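Local structure of tumor necrosis factor ligand superfamily member 13 (Mus musculus, 1U5X) at residues L8-N14 with V26-L32; I44-T50 with L109-I115; L54-Q58 with G69-S73; S57-F61 with P130-F134; L83-R88 with C101-F107. The protein acts as a homotrimeric cytokine of the tumor necrosis factor family, here its receptor-binding TNF domain, that binds TACI and BCMA and helps regulate tumor cell growth. All coordinates share one frame; numbering follows the deposited sequence.

Contact 1: residues L8-N14 with V26-L32; sequences LHLVPVN and VMWQPVL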
# COMPACT_ATOMS: atom_id res chain seq x y z
N LEU A 8 12.60 -8.43 5.15
CA LEU A 8 11.94 -9.38 6.07
C LEU A 8 10.46 -9.37 5.81
O LEU A 8 9.86 -8.34 5.88
CB LEU A 8 12.24 -9.02 7.54
CG LEU A 8 11.71 -9.95 8.64
CD1 LEU A 8 12.34 -11.30 8.57
CD2 LEU A 8 11.94 -9.29 10.02
N HIS A 9 9.87 -10.53 5.49
CA HIS A 9 8.44 -10.65 5.30
C HIS A 9 7.97 -11.71 6.30
O HIS A 9 8.48 -12.82 6.33
CB HIS A 9 8.08 -11.05 3.87
CG HIS A 9 6.61 -11.05 3.59
ND1 HIS A 9 5.91 -9.90 3.25
CD2 HIS A 9 5.70 -12.06 3.59
CE1 HIS A 9 4.65 -10.22 3.01
NE2 HIS A 9 4.50 -11.52 3.21
N LEU A 10 7.00 -11.31 7.11
CA LEU A 10 6.49 -12.07 8.24
C LEU A 10 5.00 -12.32 8.10
O LEU A 10 4.25 -11.47 7.56
CB LEU A 10 6.68 -11.24 9.51
CG LEU A 10 8.08 -10.74 9.82
CD1 LEU A 10 7.99 -9.54 10.76
CD2 LEU A 10 8.89 -11.83 10.45
N VAL A 11 4.58 -13.49 8.58
CA VAL A 11 3.18 -13.88 8.56
C VAL A 11 2.78 -14.42 9.93
O VAL A 11 3.64 -14.67 10.78
CB VAL A 11 2.91 -14.92 7.46
CG1 VAL A 11 3.28 -14.33 6.09
CG2 VAL A 11 3.65 -16.20 7.72
N PRO A 12 1.48 -14.58 10.20
CA PRO A 12 1.07 -15.03 11.53
C PRO A 12 1.40 -16.49 11.86
O PRO A 12 1.38 -17.39 11.01
CB PRO A 12 -0.44 -14.84 11.53
CG PRO A 12 -0.72 -13.85 10.39
CD PRO A 12 0.32 -14.26 9.37
N VAL A 13 1.67 -16.71 13.14
CA VAL A 13 1.70 -18.06 13.70
C VAL A 13 0.43 -18.28 14.54
O VAL A 13 -0.16 -19.36 14.53
CB VAL A 13 2.98 -18.35 14.52
CG1 VAL A 13 4.20 -17.98 13.78
CG2 VAL A 13 2.99 -17.68 15.86
N ASN A 14 0.05 -17.25 15.29
CA ASN A 14 -1.20 -17.25 16.05
C ASN A 14 -1.53 -15.83 16.51
O ASN A 14 -0.70 -14.92 16.45
CB ASN A 14 -1.21 -18.23 17.24
CG ASN A 14 -0.37 -17.75 18.41
OD1 ASN A 14 0.82 -17.54 18.27
ND2 ASN A 14 -0.98 -17.63 19.58
N VAL A 26 -0.20 -10.15 17.12
CA VAL A 26 0.07 -11.29 16.29
C VAL A 26 1.46 -11.81 16.63
O VAL A 26 2.42 -11.05 16.73
CB VAL A 26 0.03 -10.83 14.81
CG1 VAL A 26 0.31 -11.99 13.86
CG2 VAL A 26 -1.32 -10.20 14.51
N MET A 27 1.57 -13.11 16.84
CA MET A 27 2.87 -13.76 16.90
C MET A 27 3.34 -13.97 15.46
O MET A 27 2.62 -14.58 14.67
CB MET A 27 2.74 -15.08 17.64
CG MET A 27 2.27 -14.91 19.06
SD MET A 27 3.56 -14.21 20.05
CE MET A 27 4.40 -15.71 20.63
N TRP A 28 4.53 -13.47 15.12
CA TRP A 28 5.04 -13.45 13.73
C TRP A 28 6.11 -14.53 13.49
O TRP A 28 6.86 -14.89 14.42
CB TRP A 28 5.63 -12.08 13.40
CG TRP A 28 4.65 -10.94 13.47
CD1 TRP A 28 4.55 -10.02 14.47
CD2 TRP A 28 3.62 -10.62 12.52
NE1 TRP A 28 3.53 -9.14 14.20
CE2 TRP A 28 2.93 -9.50 13.02
CE3 TRP A 28 3.19 -11.19 11.32
CZ2 TRP A 28 1.85 -8.92 12.36
CZ3 TRP A 28 2.12 -10.61 10.65
CH2 TRP A 28 1.46 -9.48 11.17
N GLN A 29 6.16 -15.05 12.27
CA GLN A 29 7.20 -15.97 11.83
C GLN A 29 7.72 -15.48 10.47
O GLN A 29 6.93 -15.04 9.62
CB GLN A 29 6.68 -17.42 11.70
CG GLN A 29 5.46 -17.58 10.77
CD GLN A 29 4.98 -19.00 10.63
OE1 GLN A 29 5.77 -19.93 10.76
NE2 GLN A 29 3.68 -19.18 10.38
N PRO A 30 9.03 -15.50 10.26
CA PRO A 30 9.57 -15.12 8.95
C PRO A 30 9.33 -16.16 7.87
O PRO A 30 9.52 -17.36 8.11
CB PRO A 30 11.07 -14.98 9.21
CG PRO A 30 11.31 -15.84 10.38
CD PRO A 30 10.09 -15.81 11.22
N VAL A 31 8.92 -15.68 6.69
CA VAL A 31 8.91 -16.55 5.51
C VAL A 31 9.91 -16.12 4.42
O VAL A 31 10.20 -16.90 3.52
CB VAL A 31 7.48 -16.71 4.93
CG1 VAL A 31 6.56 -17.40 5.95
CG2 VAL A 31 6.90 -15.42 4.50
N LEU A 32 10.43 -14.90 4.52
CA LEU A 32 11.47 -14.39 3.62
C LEU A 32 12.41 -13.50 4.39
O LEU A 32 11.98 -12.56 5.05
CB LEU A 32 10.87 -13.57 2.47
CG LEU A 32 11.87 -12.97 1.47
CD1 LEU A 32 12.72 -14.01 0.80
CD2 LEU A 32 11.14 -12.13 0.43
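Val11 sets its CG2 methyl against Val31 CG1 at 3.6 Å, the two side chains crossing at about a right angle on one face of an antiparallel beta hairpin, strands 7-16 and 24-34 of the TNF-family jelly roll. Val11 and Gln29 form a hydrogen-bonded pair through Val11 N to Gln29 O and Gln29 N to Val11 O, both 3.0 Å. Farther along, Val31 and Leu32 both face His9 in a classic beta bulge: His9 O takes Val31 N at 2.9 Å and, weakly, Leu32 N, while His9 N donates to Leu32 O. CD2 of the His9 ring meets Val31 CG2, which sits at the ring edge in its plane; ND1 is held by Tyr56 OH, and the ring also meets Phe107 of the second subunit. On the other face, Leu10 CB packs on Trp28 CE3 at 3.9 Å, its CD2 reaches across Pro30, and Val26 CG1 lies over the centre of one indole face. Toward the corner at Val13, Gln29 CG lies between backbone N and carbonyl carbon (chi1 55°) and the rest of the chain runs extended, carrying the amide to Pro12 O. Gln29 NE2 meets that oxygen at 3.0 Å from above the carbonyl plane, 43° out of it.

Contact 2: residues I44-T50 with L109-I115; sequences IVRVWDT and LHQGDII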
# COMPACT_ATOMS: atom_id res chain seq x y z
N ILE A 44 6.77 -9.02 18.54
CA ILE A 44 7.50 -7.81 18.15
C ILE A 44 8.63 -8.12 17.20
O ILE A 44 8.98 -9.26 16.99
CB ILE A 44 8.07 -7.08 19.39
CG1 ILE A 44 9.00 -8.02 20.15
CG2 ILE A 44 6.96 -6.60 20.27
CD1 ILE A 44 10.23 -7.37 20.73
N VAL A 45 9.17 -7.07 16.60
CA VAL A 45 10.33 -7.16 15.72
C VAL A 45 11.43 -6.26 16.28
O VAL A 45 11.19 -5.10 16.61
CB VAL A 45 10.02 -6.78 14.26
CG1 VAL A 45 11.24 -7.00 13.41
CG2 VAL A 45 8.85 -7.59 13.73
N ARG A 46 12.62 -6.81 16.47
CA ARG A 46 13.74 -6.04 16.97
C ARG A 46 14.52 -5.50 15.79
O ARG A 46 14.70 -6.20 14.79
CB ARG A 46 14.63 -6.89 17.85
CG ARG A 46 13.86 -7.37 19.10
CD ARG A 46 14.45 -7.10 20.39
NE ARG A 46 14.96 -5.75 20.65
CZ ARG A 46 15.68 -5.47 21.74
NH1 ARG A 46 15.90 -6.43 22.63
NH2 ARG A 46 16.15 -4.25 21.99
N VAL A 47 15.00 -4.27 15.92
CA VAL A 47 15.85 -3.66 14.90
C VAL A 47 17.26 -3.64 15.44
O VAL A 47 17.52 -3.07 16.50
CB VAL A 47 15.41 -2.22 14.58
CG1 VAL A 47 16.36 -1.56 13.58
CG2 VAL A 47 14.00 -2.18 14.06
N TRP A 48 18.17 -4.29 14.74
CA TRP A 48 19.57 -4.24 15.13
C TRP A 48 20.37 -3.17 14.39
O TRP A 48 21.37 -2.68 14.92
CB TRP A 48 20.24 -5.61 14.99
CG TRP A 48 19.52 -6.71 15.74
CD1 TRP A 48 19.06 -7.89 15.23
CD2 TRP A 48 19.16 -6.73 17.14
NE1 TRP A 48 18.44 -8.64 16.20
CE2 TRP A 48 18.49 -7.95 17.39
CE3 TRP A 48 19.30 -5.83 18.18
CZ2 TRP A 48 17.98 -8.29 18.64
CZ3 TRP A 48 18.83 -6.18 19.45
CH2 TRP A 48 18.16 -7.39 19.65
N ASP A 49 19.94 -2.82 13.19
CA ASP A 49 20.70 -1.93 12.32
C ASP A 49 19.98 -0.62 12.10
O ASP A 49 18.89 -0.58 11.55
CB ASP A 49 20.94 -2.60 10.97
CG ASP A 49 21.84 -1.76 10.04
OD1 ASP A 49 22.34 -0.68 10.45
OD2 ASP A 49 22.12 -2.11 8.87
N THR A 50 20.63 0.48 12.49
CA THR A 50 20.06 1.78 12.21
C THR A 50 19.93 1.96 10.71
O THR A 50 20.84 1.64 9.97
CB THR A 50 20.96 2.85 12.75
OG1 THR A 50 20.99 2.77 14.17
CG2 THR A 50 20.39 4.24 12.44
N LEU A 109 14.66 4.03 11.54
CA LEU A 109 14.64 3.15 12.69
C LEU A 109 16.06 3.10 13.22
O LEU A 109 17.03 3.17 12.46
CB LEU A 109 14.13 1.74 12.28
CG LEU A 109 12.77 1.69 11.58
CD1 LEU A 109 12.33 0.25 11.31
CD2 LEU A 109 11.72 2.39 12.37
N HIS A 110 16.17 2.99 14.53
CA HIS A 110 17.45 3.05 15.26
C HIS A 110 17.70 1.65 15.87
O HIS A 110 16.78 0.99 16.31
CB HIS A 110 17.37 4.12 16.34
CG HIS A 110 17.00 5.49 15.84
ND1 HIS A 110 17.78 6.60 16.08
CD2 HIS A 110 15.91 5.94 15.18
CE1 HIS A 110 17.19 7.67 15.58
NE2 HIS A 110 16.06 7.30 15.03
N GLN A 111 18.93 1.17 15.81
CA GLN A 111 19.23 -0.12 16.43
C GLN A 111 18.80 -0.12 17.89
O GLN A 111 18.93 0.89 18.58
CB GLN A 111 20.70 -0.50 16.28
CG GLN A 111 21.67 0.41 16.90
CD GLN A 111 23.10 -0.12 16.83
OE1 GLN A 111 23.35 -1.34 16.64
NE2 GLN A 111 24.05 0.78 16.97
N GLY A 112 18.27 -1.26 18.36
CA GLY A 112 17.68 -1.36 19.68
C GLY A 112 16.17 -1.11 19.65
O GLY A 112 15.49 -1.44 20.60
N ASP A 113 15.65 -0.52 18.57
CA ASP A 113 14.21 -0.27 18.44
C ASP A 113 13.42 -1.57 18.49
O ASP A 113 13.93 -2.62 18.06
CB ASP A 113 13.89 0.43 17.12
CG ASP A 113 14.11 1.93 17.16
OD1 ASP A 113 14.51 2.49 18.21
OD2 ASP A 113 13.88 2.63 16.15
N ILE A 114 12.22 -1.50 19.07
CA ILE A 114 11.22 -2.57 19.04
C ILE A 114 10.01 -2.09 18.21
O ILE A 114 9.47 -1.04 18.50
CB ILE A 114 10.76 -2.91 20.47
CG1 ILE A 114 11.92 -3.46 21.30
CG2 ILE A 114 9.66 -3.97 20.44
CD1 ILE A 114 11.60 -3.54 22.77
N ILE A 115 9.64 -2.83 17.17
CA ILE A 115 8.47 -2.55 16.35
C ILE A 115 7.28 -3.40 16.80
O ILE A 115 7.41 -4.62 16.95
CB ILE A 115 8.79 -2.84 14.85
CG1 ILE A 115 10.09 -2.15 14.43
CG2 ILE A 115 7.60 -2.44 13.93
CD1 ILE A 115 10.12 -0.67 14.66
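Strand 44-47 pairs antiparallel with the start of strand 114-119, Val45 and Ile115 forming a hydrogen-bonded pair (Ile115 N to Val45 O 2.8 Å) and Arg46 and Ile114 a non-hydrogen-bonded one. The pairing runs on into the type II turn His110-Asp113, where Gly112 N donates to Val47 O at 2.7 Å; Gly112 has a positive phi (93°) that suits glycine. Within the same turn, Gln111 N donates to Thr50 OG1 in a nearly straight bond of 3.1 Å. Arg46 bends at chi2 and chi3, bringing NH2 to Gly112 O at 3.2 Å; the oxygen lies in the guanidinium plane, but the donor stands above the carbonyl plane. One guanidinium face is covered by Trp48 CH2. Ile114 CG2 presses tightly on Ile44 CD1, 3.5 Å away, whereas Val47 CG2 touches both Ile115 CG1 and Leu109 CD1 on the buried side. There Val45 and Ile115 reach Phe137 of strand 134-139, and Ile115 also Leu55 of strand 51-61, while backbone bonds tie Arg46 to Glu39 of strand 38-41 and Ile114 to Glu75 of strand 71-75.

Contact 3: residues L54-Q58 with G69-S73; sequences LLYSQ and GQVVS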
# COMPACT_ATOMS: atom_id res chain seq x y z
N LEU A 54 11.35 0.91 4.47
CA LEU A 54 9.96 0.76 4.12
C LEU A 54 9.37 -0.31 5.02
O LEU A 54 9.91 -1.43 5.10
CB LEU A 54 9.86 0.32 2.67
CG LEU A 54 8.45 0.03 2.15
CD1 LEU A 54 7.59 1.29 2.17
CD2 LEU A 54 8.53 -0.57 0.72
N LEU A 55 8.28 0.04 5.72
CA LEU A 55 7.57 -0.85 6.61
C LEU A 55 6.16 -0.93 6.08
O LEU A 55 5.52 0.07 5.87
CB LEU A 55 7.56 -0.26 8.03
CG LEU A 55 7.20 -1.04 9.28
CD1 LEU A 55 7.50 -2.50 9.22
CD2 LEU A 55 7.90 -0.37 10.47
N TYR A 56 5.66 -2.15 5.90
CA TYR A 56 4.29 -2.34 5.41
C TYR A 56 3.58 -3.34 6.32
O TYR A 56 4.21 -4.24 6.88
CB TYR A 56 4.25 -2.79 3.95
CG TYR A 56 4.96 -4.08 3.62
CD1 TYR A 56 4.33 -5.30 3.74
CD2 TYR A 56 6.28 -4.05 3.16
CE1 TYR A 56 5.00 -6.49 3.40
CE2 TYR A 56 6.98 -5.20 2.85
CZ TYR A 56 6.32 -6.43 2.95
OH TYR A 56 7.03 -7.56 2.63
N SER A 57 2.27 -3.17 6.45
CA SER A 57 1.44 -3.96 7.34
C SER A 57 0.08 -4.13 6.71
O SER A 57 -0.54 -3.17 6.31
CB SER A 57 1.28 -3.25 8.67
OG SER A 57 0.23 -3.84 9.44
N GLN A 58 -0.38 -5.37 6.64
CA GLN A 58 -1.76 -5.65 6.31
C GLN A 58 -2.35 -6.54 7.37
O GLN A 58 -1.69 -7.48 7.87
CB GLN A 58 -1.94 -6.35 4.96
CG GLN A 58 -3.43 -6.52 4.53
CD GLN A 58 -3.57 -6.98 3.09
OE1 GLN A 58 -3.32 -6.17 2.16
NE2 GLN A 58 -4.03 -8.21 2.88
N GLY A 69 -8.73 -1.59 12.90
CA GLY A 69 -7.50 -1.10 12.34
C GLY A 69 -6.31 -1.44 13.20
O GLY A 69 -6.41 -1.66 14.40
N GLN A 70 -5.16 -1.42 12.58
CA GLN A 70 -3.93 -1.77 13.26
C GLN A 70 -3.07 -0.54 13.41
O GLN A 70 -3.13 0.36 12.61
CB GLN A 70 -3.17 -2.87 12.55
CG GLN A 70 -2.45 -2.48 11.28
CD GLN A 70 -3.30 -2.71 10.09
OE1 GLN A 70 -4.56 -2.67 10.17
NE2 GLN A 70 -2.64 -2.96 8.96
N VAL A 71 -2.24 -0.54 14.45
CA VAL A 71 -1.33 0.54 14.75
C VAL A 71 0.08 0.01 14.82
O VAL A 71 0.36 -0.91 15.58
CB VAL A 71 -1.67 1.15 16.12
CG1 VAL A 71 -0.87 2.44 16.35
CG2 VAL A 71 -3.18 1.40 16.27
N VAL A 72 0.98 0.59 14.04
CA VAL A 72 2.39 0.19 13.98
C VAL A 72 3.26 1.25 14.63
O VAL A 72 3.19 2.41 14.25
CB VAL A 72 2.85 0.01 12.51
CG1 VAL A 72 4.30 -0.39 12.41
CG2 VAL A 72 1.98 -1.04 11.77
N SER A 73 4.04 0.86 15.65
CA SER A 73 4.80 1.78 16.49
C SER A 73 6.23 1.31 16.70
O SER A 73 6.55 0.11 16.54
CB SER A 73 4.15 1.97 17.86
OG SER A 73 2.78 2.26 17.77
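Gln70 NE2 is held by two acceptors: it donates to Ser57 OG at 3.0 Å, with an N-H...O angle of 153° and the hydroxyl a little out of the amide plane, and it also donates to Cys101 O on strand 99-109. Two torsions bring the serine and the amide together: Ser57 OG is anti to its own backbone N (chi1 166°), and the Gln70 chain folds sharply at chi2 (-93°), which turns its amide back toward strand 51-61.

Beside this polar bridge the contact is apolar. Val72 CG2 sits against Ser57 CB at 3.9 Å, and its other methyl, CG1, reaches Leu55 CD2 at 4.1 Å, the leucine and valine crossing at a slant. The nearest CA atoms, those of Ser57 and Val72, are 7.9 Å apart, and only side chains bridge the two strands. Strands 51-61 and 71-75 thus face each other between the layers of the jelly-roll sandwich, near the centre of the chain, with Val117 touching both Ser57 and Val72. Because 51-61 and 99-109 are neighbours in the layer opposite Gln70, its one amide nitrogen finds acceptors on two adjacent strands, a serine hydroxyl and a backbone carbonyl, and this buried polar group is satisfied within a largely apolar setting.

Contact 4: residues S57-F61 with P130-F134; sequences SQVLF and PHGTF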
# COMPACT_ATOMS: atom_id res chain seq x y z
N SER A 57 2.27 -3.17 6.45
CA SER A 57 1.44 -3.96 7.34
C SER A 57 0.08 -4.13 6.71
O SER A 57 -0.54 -3.17 6.31
CB SER A 57 1.28 -3.25 8.67
OG SER A 57 0.23 -3.84 9.44
N GLN A 58 -0.38 -5.37 6.64
CA GLN A 58 -1.76 -5.65 6.31
C GLN A 58 -2.35 -6.54 7.37
O GLN A 58 -1.69 -7.48 7.87
CB GLN A 58 -1.94 -6.35 4.96
CG GLN A 58 -3.43 -6.52 4.53
CD GLN A 58 -3.57 -6.98 3.09
OE1 GLN A 58 -3.32 -6.17 2.16
NE2 GLN A 58 -4.03 -8.21 2.88
N VAL A 59 -3.58 -6.22 7.73
CA VAL A 59 -4.36 -7.11 8.58
C VAL A 59 -5.71 -7.36 7.93
O VAL A 59 -6.38 -6.43 7.44
CB VAL A 59 -4.53 -6.54 10.02
CG1 VAL A 59 -5.38 -7.50 10.87
CG2 VAL A 59 -3.18 -6.25 10.68
N LEU A 60 -6.11 -8.63 7.92
CA LEU A 60 -7.40 -9.04 7.39
C LEU A 60 -8.41 -9.20 8.53
O LEU A 60 -8.22 -10.03 9.40
CB LEU A 60 -7.24 -10.35 6.62
CG LEU A 60 -8.51 -11.06 6.19
CD1 LEU A 60 -9.41 -10.06 5.47
CD2 LEU A 60 -8.15 -12.30 5.31
N PHE A 61 -9.45 -8.38 8.54
CA PHE A 61 -10.42 -8.41 9.66
C PHE A 61 -11.73 -9.08 9.29
O PHE A 61 -12.22 -8.89 8.16
CB PHE A 61 -10.72 -6.98 10.10
CG PHE A 61 -9.53 -6.24 10.63
CD1 PHE A 61 -9.18 -6.32 11.99
CD2 PHE A 61 -8.80 -5.40 9.81
CE1 PHE A 61 -8.10 -5.60 12.48
CE2 PHE A 61 -7.73 -4.70 10.30
CZ PHE A 61 -7.38 -4.78 11.64
N PRO A 130 -1.58 -16.21 5.84
CA PRO A 130 -0.38 -15.45 5.44
C PRO A 130 -0.63 -14.55 4.24
O PRO A 130 0.07 -13.54 4.02
CB PRO A 130 0.65 -16.56 5.14
CG PRO A 130 -0.17 -17.74 4.76
CD PRO A 130 -1.43 -17.65 5.58
N HIS A 131 -1.67 -14.86 3.47
CA HIS A 131 -2.04 -14.05 2.27
C HIS A 131 -2.84 -12.83 2.65
O HIS A 131 -2.87 -11.88 1.87
CB HIS A 131 -2.81 -14.93 1.26
CG HIS A 131 -2.21 -16.27 1.11
ND1 HIS A 131 -2.77 -17.40 1.67
CD2 HIS A 131 -1.05 -16.66 0.55
CE1 HIS A 131 -2.00 -18.44 1.41
NE2 HIS A 131 -0.95 -18.02 0.73
N GLY A 132 -3.44 -12.82 3.85
CA GLY A 132 -4.26 -11.71 4.31
C GLY A 132 -3.73 -10.80 5.42
O GLY A 132 -4.06 -9.62 5.47
N THR A 133 -2.90 -11.36 6.29
CA THR A 133 -2.30 -10.63 7.40
C THR A 133 -0.79 -10.85 7.30
O THR A 133 -0.34 -11.98 7.29
CB THR A 133 -2.84 -11.17 8.72
OG1 THR A 133 -4.24 -10.95 8.76
CG2 THR A 133 -2.31 -10.44 9.90
N PHE A 134 -0.04 -9.77 7.18
CA PHE A 134 1.39 -9.84 7.04
C PHE A 134 2.06 -8.53 7.42
O PHE A 134 1.41 -7.50 7.60
CB PHE A 134 1.76 -10.33 5.63
CG PHE A 134 1.17 -9.53 4.51
CD1 PHE A 134 1.73 -8.33 4.12
CD2 PHE A 134 0.08 -10.02 3.79
CE1 PHE A 134 1.18 -7.59 3.07
CE2 PHE A 134 -0.45 -9.28 2.75
CZ PHE A 134 0.11 -8.12 2.38
O HOH W 1 0.34 -6.51 9.90
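Backbone bonds join strand 57-61 to the end of loop 130-134: Gln58 and Phe134 make an antiparallel hydrogen-bonded pair, Gln58 N to Phe134 O and Phe134 N to Gln58 O both 2.9 Å. Side-chain bonds take over where this pairing stops. Gln58 NE2 reaches Gly132 O at 2.9 Å; the oxygen lies in the amide plane, but the donor comes from above the carbonyl plane. Thr133 OG1, beside its own backbone N (chi1 -63°), accepts Leu60 N in an almost straight bond of 3.1 Å and is also bonded to Ser127 O. A water links Ser57 OG to Phe134 O, to which it donates, each at 2.7 Å. Apolar contact centres on the Phe134 ring: Gln58 CB stands over one face in a CH-pi contact, 3.9 Å from the centroid, with the amide and ring planes 42° apart. Leu60 CD2 lies close to Gly132 CA. Gln58 also bonds through OE1 to Ser103 OG and through NE2 to Arg85 O, both of the second subunit, placing this strand-to-loop junction of the jelly roll at the subunit interface of the TNF-family trimer.

Contact 5: residues L83-R88 with C101-F107; sequences LFRCIR and CYSAGVF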
# COMPACT_ATOMS: atom_id res chain seq x y z
N LEU A 83 4.12 5.04 14.26
CA LEU A 83 4.63 5.27 12.92
C LEU A 83 3.49 5.50 11.94
O LEU A 83 3.44 6.52 11.25
CB LEU A 83 5.53 4.14 12.48
CG LEU A 83 6.77 3.90 13.36
CD1 LEU A 83 7.62 2.80 12.74
CD2 LEU A 83 7.58 5.13 13.56
N PHE A 84 2.58 4.56 11.85
CA PHE A 84 1.38 4.74 11.07
C PHE A 84 0.26 3.84 11.55
O PHE A 84 0.49 2.89 12.27
CB PHE A 84 1.66 4.44 9.59
CG PHE A 84 2.13 3.05 9.31
CD1 PHE A 84 3.48 2.76 9.36
CD2 PHE A 84 1.25 2.04 8.94
CE1 PHE A 84 3.96 1.48 9.05
CE2 PHE A 84 1.72 0.76 8.62
CZ PHE A 84 3.09 0.48 8.68
N ARG A 85 -0.95 4.14 11.10
CA ARG A 85 -2.11 3.28 11.39
C ARG A 85 -2.99 3.11 10.14
O ARG A 85 -2.96 3.91 9.23
CB ARG A 85 -2.86 3.81 12.61
CG ARG A 85 -4.07 4.67 12.29
CD ARG A 85 -4.63 5.55 13.43
NE ARG A 85 -4.75 4.92 14.75
CZ ARG A 85 -4.20 5.37 15.88
NH1 ARG A 85 -3.44 6.46 15.90
NH2 ARG A 85 -4.42 4.71 17.01
N CYS A 86 -3.74 2.02 10.11
CA CYS A 86 -4.73 1.75 9.09
C CYS A 86 -6.08 1.71 9.80
O CYS A 86 -6.15 1.21 10.91
CB CYS A 86 -4.39 0.42 8.45
SG CYS A 86 -5.37 0.13 7.00
N ILE A 87 -7.13 2.27 9.20
CA ILE A 87 -8.46 2.27 9.84
C ILE A 87 -9.54 1.88 8.83
O ILE A 87 -9.54 2.40 7.72
CB ILE A 87 -8.80 3.67 10.45
CG1 ILE A 87 -7.68 4.19 11.34
CG2 ILE A 87 -10.05 3.57 11.29
CD1 ILE A 87 -7.73 5.65 11.50
N ARG A 88 -10.49 1.01 9.21
CA ARG A 88 -11.56 0.53 8.32
C ARG A 88 -12.85 0.36 9.07
O ARG A 88 -12.87 -0.41 10.01
CB ARG A 88 -11.25 -0.86 7.76
CG ARG A 88 -10.21 -0.89 6.73
CD ARG A 88 -10.69 -1.06 5.31
NE ARG A 88 -9.58 -0.76 4.43
CZ ARG A 88 -8.93 0.40 4.38
NH1 ARG A 88 -9.30 1.44 5.12
NH2 ARG A 88 -7.89 0.53 3.56
N CYS A 101 -6.92 -4.25 5.67
CA CYS A 101 -6.46 -2.90 5.93
C CYS A 101 -4.97 -2.90 5.69
O CYS A 101 -4.23 -3.52 6.42
CB CYS A 101 -6.81 -2.51 7.37
SG CYS A 101 -7.07 -0.77 7.60
N TYR A 102 -4.54 -2.21 4.64
CA TYR A 102 -3.10 -2.12 4.32
C TYR A 102 -2.61 -0.69 4.54
O TYR A 102 -3.28 0.27 4.15
CB TYR A 102 -2.89 -2.49 2.84
CG TYR A 102 -1.44 -2.44 2.37
CD1 TYR A 102 -0.85 -1.23 1.99
CD2 TYR A 102 -0.64 -3.59 2.34
CE1 TYR A 102 0.50 -1.16 1.59
CE2 TYR A 102 0.70 -3.50 1.92
CZ TYR A 102 1.25 -2.33 1.54
OH TYR A 102 2.57 -2.16 1.12
N SER A 103 -1.42 -0.55 5.13
CA SER A 103 -0.72 0.75 5.17
C SER A 103 0.77 0.51 5.19
O SER A 103 1.23 -0.61 5.45
CB SER A 103 -1.19 1.59 6.36
OG SER A 103 -0.61 2.90 6.36
N ALA A 104 1.52 1.53 4.84
CA ALA A 104 2.97 1.40 4.74
C ALA A 104 3.59 2.79 4.67
O ALA A 104 2.95 3.77 4.27
CB ALA A 104 3.34 0.65 3.49
N GLY A 105 4.83 2.89 5.07
CA GLY A 105 5.59 4.11 4.93
C GLY A 105 7.05 3.94 5.19
O GLY A 105 7.49 2.84 5.53
N VAL A 106 7.80 5.03 5.03
CA VAL A 106 9.25 4.99 5.16
C VAL A 106 9.67 5.71 6.42
O VAL A 106 9.29 6.85 6.62
CB VAL A 106 9.95 5.60 3.97
CG1 VAL A 106 11.43 5.56 4.15
CG2 VAL A 106 9.60 4.83 2.74
N PHE A 107 10.47 5.02 7.25
CA PHE A 107 10.83 5.51 8.56
C PHE A 107 12.27 5.22 8.93
O PHE A 107 12.83 4.19 8.53
CB PHE A 107 9.92 4.87 9.61
CG PHE A 107 8.48 5.11 9.35
CD1 PHE A 107 7.89 6.28 9.77
CD2 PHE A 107 7.70 4.16 8.66
CE1 PHE A 107 6.55 6.53 9.50
CE2 PHE A 107 6.36 4.40 8.41
CZ PHE A 107 5.80 5.59 8.84
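The disulfide between Cys86 and Cys101 ties the chain just after strand 80-85 to strand 99-109 across the jelly-roll sandwich, its SG atoms 2.0 Å apart and its chi3 at -96°. Both sulfurs lie on one face of the Arg88 guanidinium; Cys101 SG is over its centre and also 3.3 Å from Arg88 CG. The arginine bends at chi2 to fold back over the bridge, and its NH1 is bonded to Ser100 O of the third subunit. At the other end the joint is aromatic. Leu83 CB stands over the centre of the Phe107 ring, 3.9 Å from the centroid and nearly along the ring normal. Phe84 and Phe107 meet rim to rim, planes at 13°, with Phe84 CD1 and Phe107 CE2 3.4 Å apart. Phe84 CG, lying between its backbone N and carbonyl carbon (chi1 60°), brings the ring alongside Ser103, whose OG is 3.3 Å from Phe84 CD2, with Ala104 CA over one face. Strand 80-85 pairs with strand 71-75, with a classic bulge where Leu83 and Phe84 both face Val72, while strand 99-109 pairs with strand 51-61 and presents Tyr102 and Ala104 to neighbouring subunits.

Contacts 3, 4 and 5 are buried; contacts 1 and 2 are only partly buried, contact 2 lying farthest from the chain centre. Strand 51-61 serves both contact 3 and contact 4, which share Ser57 and Gln58: one links it across the layers to 71-75, the other within its own layer to the 130-134 loop. Contacts 1 and 2 rest largely on backbone pairing, contact 4 on one bridge plus side-chain bonds, whereas contacts 3 and 5 span layers by side chains alone, one with an amide-hydroxyl bond, the other with a disulfide and aromatics. Contact 2 touches no other subunit; the remaining four do, and contact 5 has the widest reach. Leu10 CD1 packing on Val45 CG2 joins contacts 1 and 2.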